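Local coordinates for protein pectate lyase (Erwinia chrysanthemi, PDB 1RU4) that cleaves polygalacturonate (pectate) by beta-elimination, built on a right-handed parallel beta-helix, at residues A[39-44]-A[49-54]; A[15-20]-A[43-48]; A[300-305]-A[322-327]. One frame throughout, in Å; residues are numbered along the deposited sequence.

Contact 1: A[39-44]-A[49-54]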
# COMPACT_ATOMS: atom_id res chain seq x y z
N SER A 39 9.19 17.23 -17.70
CA SER A 39 9.12 16.64 -19.03
C SER A 39 10.48 16.60 -19.73
O SER A 39 10.82 15.61 -20.38
CB SER A 39 8.10 17.37 -19.91
OG SER A 39 8.42 18.75 -20.05
N ALA A 40 11.27 17.66 -19.57
CA ALA A 40 12.60 17.72 -20.17
C ALA A 40 13.52 16.66 -19.56
O ALA A 40 14.27 15.99 -20.27
CB ALA A 40 13.20 19.11 -19.99
N ALA A 41 13.43 16.50 -18.24
CA ALA A 41 14.23 15.50 -17.54
C ALA A 41 13.84 14.09 -17.97
O ALA A 41 14.70 13.24 -18.18
CB ALA A 41 14.07 15.66 -16.04
N MET A 42 12.54 13.86 -18.11
CA MET A 42 12.02 12.57 -18.56
C MET A 42 12.55 12.20 -19.95
O MET A 42 12.84 11.04 -20.22
CB MET A 42 10.49 12.61 -18.59
CG MET A 42 9.85 12.53 -17.22
SD MET A 42 9.85 10.85 -16.58
CE MET A 42 8.46 10.18 -17.52
N ALA A 43 12.68 13.20 -20.82
CA ALA A 43 13.18 12.98 -22.17
C ALA A 43 14.66 12.60 -22.18
O ALA A 43 15.08 11.74 -22.95
CB ALA A 43 12.95 14.21 -23.03
N ALA A 44 15.43 13.21 -21.28
CA ALA A 44 16.88 13.01 -21.23
C ALA A 44 17.38 11.82 -20.41
O ALA A 44 18.38 11.20 -20.77
CB ALA A 44 17.56 14.29 -20.74
N GLU A 49 20.46 6.80 -13.92
CA GLU A 49 20.47 8.23 -13.65
C GLU A 49 19.28 8.65 -12.79
O GLU A 49 18.34 7.87 -12.59
CB GLU A 49 20.53 9.02 -14.96
CG GLU A 49 21.76 8.68 -15.79
CD GLU A 49 21.86 9.45 -17.10
OE1 GLU A 49 22.98 9.51 -17.65
OE2 GLU A 49 20.84 9.97 -17.58
N LEU A 50 19.31 9.89 -12.30
CA LEU A 50 18.31 10.36 -11.35
C LEU A 50 17.66 11.70 -11.69
O LEU A 50 18.35 12.69 -11.94
CB LEU A 50 18.95 10.46 -9.95
CG LEU A 50 18.28 11.28 -8.84
CD1 LEU A 50 16.98 10.65 -8.39
CD2 LEU A 50 19.24 11.40 -7.67
N ILE A 51 16.33 11.71 -11.69
CA ILE A 51 15.57 12.94 -11.82
C ILE A 51 15.33 13.41 -10.39
O ILE A 51 14.52 12.82 -9.66
CB ILE A 51 14.22 12.71 -12.55
CG1 ILE A 51 14.46 12.20 -13.97
CG2 ILE A 51 13.41 14.01 -12.58
CD1 ILE A 51 13.19 11.94 -14.75
N LEU A 52 16.09 14.41 -9.96
CA LEU A 52 16.00 14.92 -8.60
C LEU A 52 15.03 16.09 -8.52
O LEU A 52 15.27 17.16 -9.09
CB LEU A 52 17.39 15.33 -8.10
CG LEU A 52 17.51 15.66 -6.61
CD1 LEU A 52 17.23 14.41 -5.79
CD2 LEU A 52 18.90 16.20 -6.31
N LEU A 53 13.94 15.88 -7.80
CA LEU A 53 12.88 16.86 -7.67
C LEU A 53 13.03 17.77 -6.46
O LEU A 53 13.20 17.30 -5.33
CB LEU A 53 11.53 16.14 -7.58
CG LEU A 53 11.20 15.14 -8.70
CD1 LEU A 53 10.03 14.26 -8.29
CD2 LEU A 53 10.89 15.88 -9.99
N LYS A 54 12.95 19.07 -6.68
CA LYS A 54 12.93 20.02 -5.58
C LYS A 54 11.62 19.77 -4.83
O LYS A 54 10.57 19.61 -5.46
CB LYS A 54 12.96 21.46 -6.11
CG LYS A 54 12.92 22.53 -5.03
CD LYS A 54 12.76 23.91 -5.65
CE LYS A 54 12.60 24.98 -4.58
NZ LYS A 54 12.35 26.31 -5.18
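Ile51 reaches out from strand 50-53 and meets helix 38-44 with both of its branches. Its CG2 methyl lies 3.9 Å from Ala41 CB, while the end of the longer branch, CD1, comes up against the helix backbone, 3.9 Å from Met42 N. Ala41 CB also sits about as near to CD1, so that this one methyl rests between the two arms of the isoleucine. The longer arm is fully extended, with chi2 at 180°, which carries CD1 as far as the main chain of the helix.

Met42 joins from the flank. Its CA–CB bond leads off from the strand, but chi1 (-75°) and chi2 (-78°) together bring the chain round, and SD ends 4.0 Å from Ile51 CD1; the two side chains cross at about a right angle.

Around this apolar patch, Val19 of strand 16-19 touches both Ala41 and Ile51, and backbone hydrogen bonds to Tyr83 and Ala85 of strand 82-86 fix Ile51 in the sheet. Toward the C-terminal end of the helix, Met42 O accepts a hydrogen bond from Lys74 NZ.

No hydrogen bond links the two segments themselves. They meet through apolar contacts of Ala41, Met42 and Ile51, consistent with a helix that caps the apolar interior at this end of the beta-helix.

Contact 2: A[15-20]-A[43-48]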
# COMPACT_ATOMS: atom_id res chain seq x y z
N ARG A 15 24.54 10.49 -12.63
CA ARG A 15 24.08 11.74 -13.24
C ARG A 15 22.78 12.22 -12.61
O ARG A 15 21.82 11.46 -12.46
CB ARG A 15 23.88 11.52 -14.75
CG ARG A 15 23.21 12.68 -15.49
CD ARG A 15 24.10 13.90 -15.59
NE ARG A 15 23.48 14.94 -16.40
CZ ARG A 15 24.12 15.96 -16.95
NH1 ARG A 15 25.44 16.08 -16.80
NH2 ARG A 15 23.46 16.85 -17.68
N ILE A 16 22.75 13.50 -12.25
CA ILE A 16 21.58 14.11 -11.64
C ILE A 16 20.97 15.17 -12.55
O ILE A 16 21.68 16.05 -13.06
CB ILE A 16 21.93 14.79 -10.29
CG1 ILE A 16 22.57 13.78 -9.33
CG2 ILE A 16 20.68 15.42 -9.67
CD1 ILE A 16 23.05 14.39 -8.03
N TYR A 17 19.66 15.08 -12.76
CA TYR A 17 18.92 16.10 -13.49
C TYR A 17 18.09 16.86 -12.46
O TYR A 17 17.14 16.31 -11.89
CB TYR A 17 17.99 15.46 -14.53
CG TYR A 17 18.71 14.68 -15.60
CD1 TYR A 17 18.89 13.30 -15.49
CD2 TYR A 17 19.24 15.33 -16.72
CE1 TYR A 17 19.57 12.59 -16.46
CE2 TYR A 17 19.92 14.62 -17.70
CZ TYR A 17 20.09 13.25 -17.57
OH TYR A 17 20.78 12.55 -18.53
N TYR A 18 18.47 18.11 -12.20
CA TYR A 18 17.76 18.94 -11.24
C TYR A 18 16.47 19.51 -11.83
O TYR A 18 16.49 20.20 -12.85
CB TYR A 18 18.66 20.07 -10.75
CG TYR A 18 19.81 19.62 -9.87
CD1 TYR A 18 20.97 19.09 -10.43
CD2 TYR A 18 19.74 19.75 -8.49
CE1 TYR A 18 22.05 18.72 -9.63
CE2 TYR A 18 20.81 19.38 -7.68
CZ TYR A 18 21.96 18.87 -8.25
OH TYR A 18 23.01 18.51 -7.45
N VAL A 19 15.36 19.21 -11.16
CA VAL A 19 14.03 19.61 -11.61
C VAL A 19 13.30 20.38 -10.51
O VAL A 19 13.49 20.12 -9.32
CB VAL A 19 13.21 18.35 -12.01
CG1 VAL A 19 11.75 18.71 -12.26
CG2 VAL A 19 13.81 17.71 -13.25
N ALA A 20 12.49 21.35 -10.92
CA ALA A 20 11.67 22.14 -10.00
C ALA A 20 10.35 22.46 -10.69
O ALA A 20 10.24 22.35 -11.91
CB ALA A 20 12.40 23.42 -9.61
N ALA A 43 12.68 13.20 -20.82
CA ALA A 43 13.18 12.98 -22.17
C ALA A 43 14.66 12.60 -22.18
O ALA A 43 15.08 11.74 -22.95
CB ALA A 43 12.95 14.21 -23.03
N ALA A 44 15.43 13.21 -21.28
CA ALA A 44 16.88 13.01 -21.23
C ALA A 44 17.38 11.82 -20.41
O ALA A 44 18.38 11.20 -20.77
CB ALA A 44 17.56 14.29 -20.74
N VAL A 45 16.68 11.50 -19.33
CA VAL A 45 17.14 10.48 -18.38
C VAL A 45 17.41 9.09 -18.97
O VAL A 45 16.66 8.60 -19.82
CB VAL A 45 16.18 10.37 -17.17
CG1 VAL A 45 14.86 9.73 -17.59
CG2 VAL A 45 16.84 9.62 -16.03
N ASN A 46 18.49 8.47 -18.50
CA ASN A 46 18.89 7.13 -18.93
C ASN A 46 19.05 6.20 -17.73
O ASN A 46 19.09 6.66 -16.59
CB ASN A 46 20.20 7.22 -19.73
CG ASN A 46 19.97 7.69 -21.15
OD1 ASN A 46 19.09 7.18 -21.84
ND2 ASN A 46 20.73 8.68 -21.59
N PRO A 47 19.13 4.87 -17.97
CA PRO A 47 19.28 3.90 -16.88
C PRO A 47 20.41 4.24 -15.91
O PRO A 47 21.52 4.57 -16.32
CB PRO A 47 19.56 2.60 -17.63
CG PRO A 47 18.74 2.76 -18.86
CD PRO A 47 19.04 4.18 -19.27
N GLY A 48 20.10 4.18 -14.62
CA GLY A 48 21.08 4.48 -13.58
C GLY A 48 21.17 5.94 -13.19
O GLY A 48 21.89 6.29 -12.25
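The ring of Tyr17 meets the end of helix 38-44 obliquely, and two consecutive residues share its outer half. CE2 lies 3.9 Å from Ala44 CB, and CE1 on the other side of the ring comes within 3.7 Å of Val45 CA. The CG2 methyl of Val45 is a little farther from the same CE1, at 4.1 Å. The ring of Tyr18, next in the strand and not touching 43-48, has Ile16 CG2 over one face, 3.6 Å above the plane and offset toward the rim, and it stacks edge-to-face with Phe32.

Tyr17 belongs to strand 16-19, which pairs in parallel with strand 50-53 at one end of the right-handed beta-helix. Helix 38-44 lies on the chain between those strands and packs over their apolar side chains, a capping arrangement familiar from parallel beta-helix proteins. Val45 is the residue at which the chain leaves helical geometry, so Tyr17 packs where the helix gives way to the loop leading back to the sheet.

The phenol oxygen passes 3.5 Å from Ala44 O, but its hydrogen bond is made with Glu49 OE2. That carboxylate oxygen also receives the backbone N of Asn46, so one acceptor ties the tyrosine to the loop that follows the helix. With CG beside the backbone N (chi1 -63°), the ring extends from the strand toward this junction, and Lys74 NZ binds Val45 O beyond it.

Contact 3: A[300-305]-A[322-327]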
# COMPACT_ATOMS: atom_id res chain seq x y z
N SER A 300 -16.10 -18.89 3.50
CA SER A 300 -16.60 -19.32 2.20
C SER A 300 -15.83 -20.55 1.71
O SER A 300 -14.72 -20.82 2.17
CB SER A 300 -16.48 -18.19 1.18
OG SER A 300 -17.31 -17.09 1.54
N ASN A 301 -16.42 -21.28 0.76
CA ASN A 301 -15.80 -22.48 0.22
C ASN A 301 -14.45 -22.23 -0.45
O ASN A 301 -14.18 -21.13 -0.94
CB ASN A 301 -16.72 -23.15 -0.80
CG ASN A 301 -17.98 -23.72 -0.19
OD1 ASN A 301 -18.09 -23.87 1.03
ND2 ASN A 301 -18.95 -24.06 -1.03
N VAL A 302 -13.61 -23.26 -0.46
CA VAL A 302 -12.35 -23.25 -1.19
C VAL A 302 -12.36 -24.50 -2.06
O VAL A 302 -13.17 -25.41 -1.86
CB VAL A 302 -11.11 -23.29 -0.26
CG1 VAL A 302 -11.07 -22.06 0.62
CG2 VAL A 302 -11.10 -24.56 0.58
N GLN A 303 -11.46 -24.55 -3.04
CA GLN A 303 -11.36 -25.71 -3.92
C GLN A 303 -10.74 -26.88 -3.16
O GLN A 303 -9.90 -26.68 -2.28
CB GLN A 303 -10.51 -25.36 -5.14
CG GLN A 303 -10.39 -26.47 -6.17
CD GLN A 303 -9.60 -26.04 -7.39
OE1 GLN A 303 -8.38 -25.87 -7.32
NE2 GLN A 303 -10.28 -25.85 -8.51
N SER A 304 -11.18 -28.10 -3.48
CA SER A 304 -10.62 -29.28 -2.82
C SER A 304 -9.11 -29.29 -3.03
O SER A 304 -8.62 -29.04 -4.14
CB SER A 304 -11.24 -30.56 -3.39
OG SER A 304 -10.88 -31.68 -2.60
N GLY A 305 -8.37 -29.54 -1.95
CA GLY A 305 -6.92 -29.53 -2.01
C GLY A 305 -6.34 -28.25 -1.44
O GLY A 305 -5.13 -28.16 -1.23
N VAL A 322 -13.01 -18.58 10.71
CA VAL A 322 -11.94 -19.13 9.90
C VAL A 322 -12.16 -20.62 9.65
O VAL A 322 -11.79 -21.47 10.46
CB VAL A 322 -10.56 -18.87 10.55
CG1 VAL A 322 -9.45 -19.53 9.73
CG2 VAL A 322 -10.30 -17.37 10.65
N SER A 323 -12.81 -20.91 8.52
CA SER A 323 -13.10 -22.27 8.11
C SER A 323 -12.14 -22.73 7.02
O SER A 323 -11.38 -21.93 6.47
CB SER A 323 -14.55 -22.36 7.62
OG SER A 323 -15.45 -22.00 8.66
N ASN A 324 -12.17 -24.03 6.70
CA ASN A 324 -11.29 -24.62 5.69
C ASN A 324 -9.83 -24.25 5.97
O ASN A 324 -9.10 -23.85 5.06
CB ASN A 324 -11.68 -24.14 4.29
CG ASN A 324 -13.13 -24.42 3.96
OD1 ASN A 324 -13.56 -25.57 3.92
ND2 ASN A 324 -13.89 -23.35 3.72
N ALA A 325 -9.41 -24.38 7.22
CA ALA A 325 -8.08 -23.94 7.60
C ALA A 325 -7.33 -24.81 8.59
O ALA A 325 -7.92 -25.55 9.38
CB ALA A 325 -8.16 -22.51 8.14
N ASP A 326 -6.01 -24.74 8.49
CA ASP A 326 -5.10 -25.33 9.46
C ASP A 326 -4.83 -24.15 10.40
O ASP A 326 -4.01 -23.28 10.10
CB ASP A 326 -3.81 -25.77 8.76
CG ASP A 326 -2.77 -26.35 9.71
OD1 ASP A 326 -2.90 -26.18 10.94
OD2 ASP A 326 -1.82 -26.99 9.22
N ALA A 327 -5.54 -24.12 11.52
CA ALA A 327 -5.45 -22.98 12.44
C ALA A 327 -5.21 -23.38 13.89
O ALA A 327 -5.94 -24.19 14.45
CB ALA A 327 -6.72 -22.14 12.33
O HOH W 1 -16.70 -23.89 3.27
O HOH W 2 -14.69 -25.71 1.07
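Asn324 and Val302 run antiparallel alongside one another, the stem of the asparagine lying next to one methyl of the valine. The contact between them is made by Val302 CG2, which lies 3.8 Å from Asn324 CB and 3.9 Å from Asn324 CG, so the valine packs against that stem and leaves the amide oxygen and nitrogen to polar partners. Chi1 of Asn324, at -55°, sets CG beside the backbone N and sends the amide across to the loop 300-305.

Two waters fill out the polar side. Water 1 accepts from Asn324 ND2 at 2.9 Å and donates to Asn301 OD1 at 2.6 Å. Water 2 donates to Asn324 OD1 and accepts from the backbone N of Val302, 3.1 Å in each case. Each end of the amide is thus bridged to the loop by a separate water. Ser300 O also approaches ND2, at 3.1 Å.

Asn324 itself has positive phi and psi (51°/47°), a left-handed conformation that turns the chain between strands 320-322 and 325-328. Backbone bonds of Asn324 with His308 and of Ser323 with Phe298 anchor that turn to the preceding coil, and Val302 also touches His308. The contact thus joins, at the surface, the loop between strands 294-298 and 308-316 to the corner of the next coil.

In the fold
Contacts 1 and 2 form one neighbourhood, their centres 4 Å apart, sharing helix 38-44 through Ala43 and Ala44 and reaching the paired strands 16-19 and 50-53. Strand 16-19 comes first, then the helix, then strand 50-53, so the helix lies against both strands that flank it in sequence. Contact 3 comes much later in the chain, with its centre about 49 Å from that of contact 1 and 50 Å from that of contact 2, on the opposite side of the chain's centre. Successive parallel strand pairs connect the two regions: the first two contacts lie at one end of the beta-helix, consistent with a cap there, while the third joins neighbouring turns toward the other end.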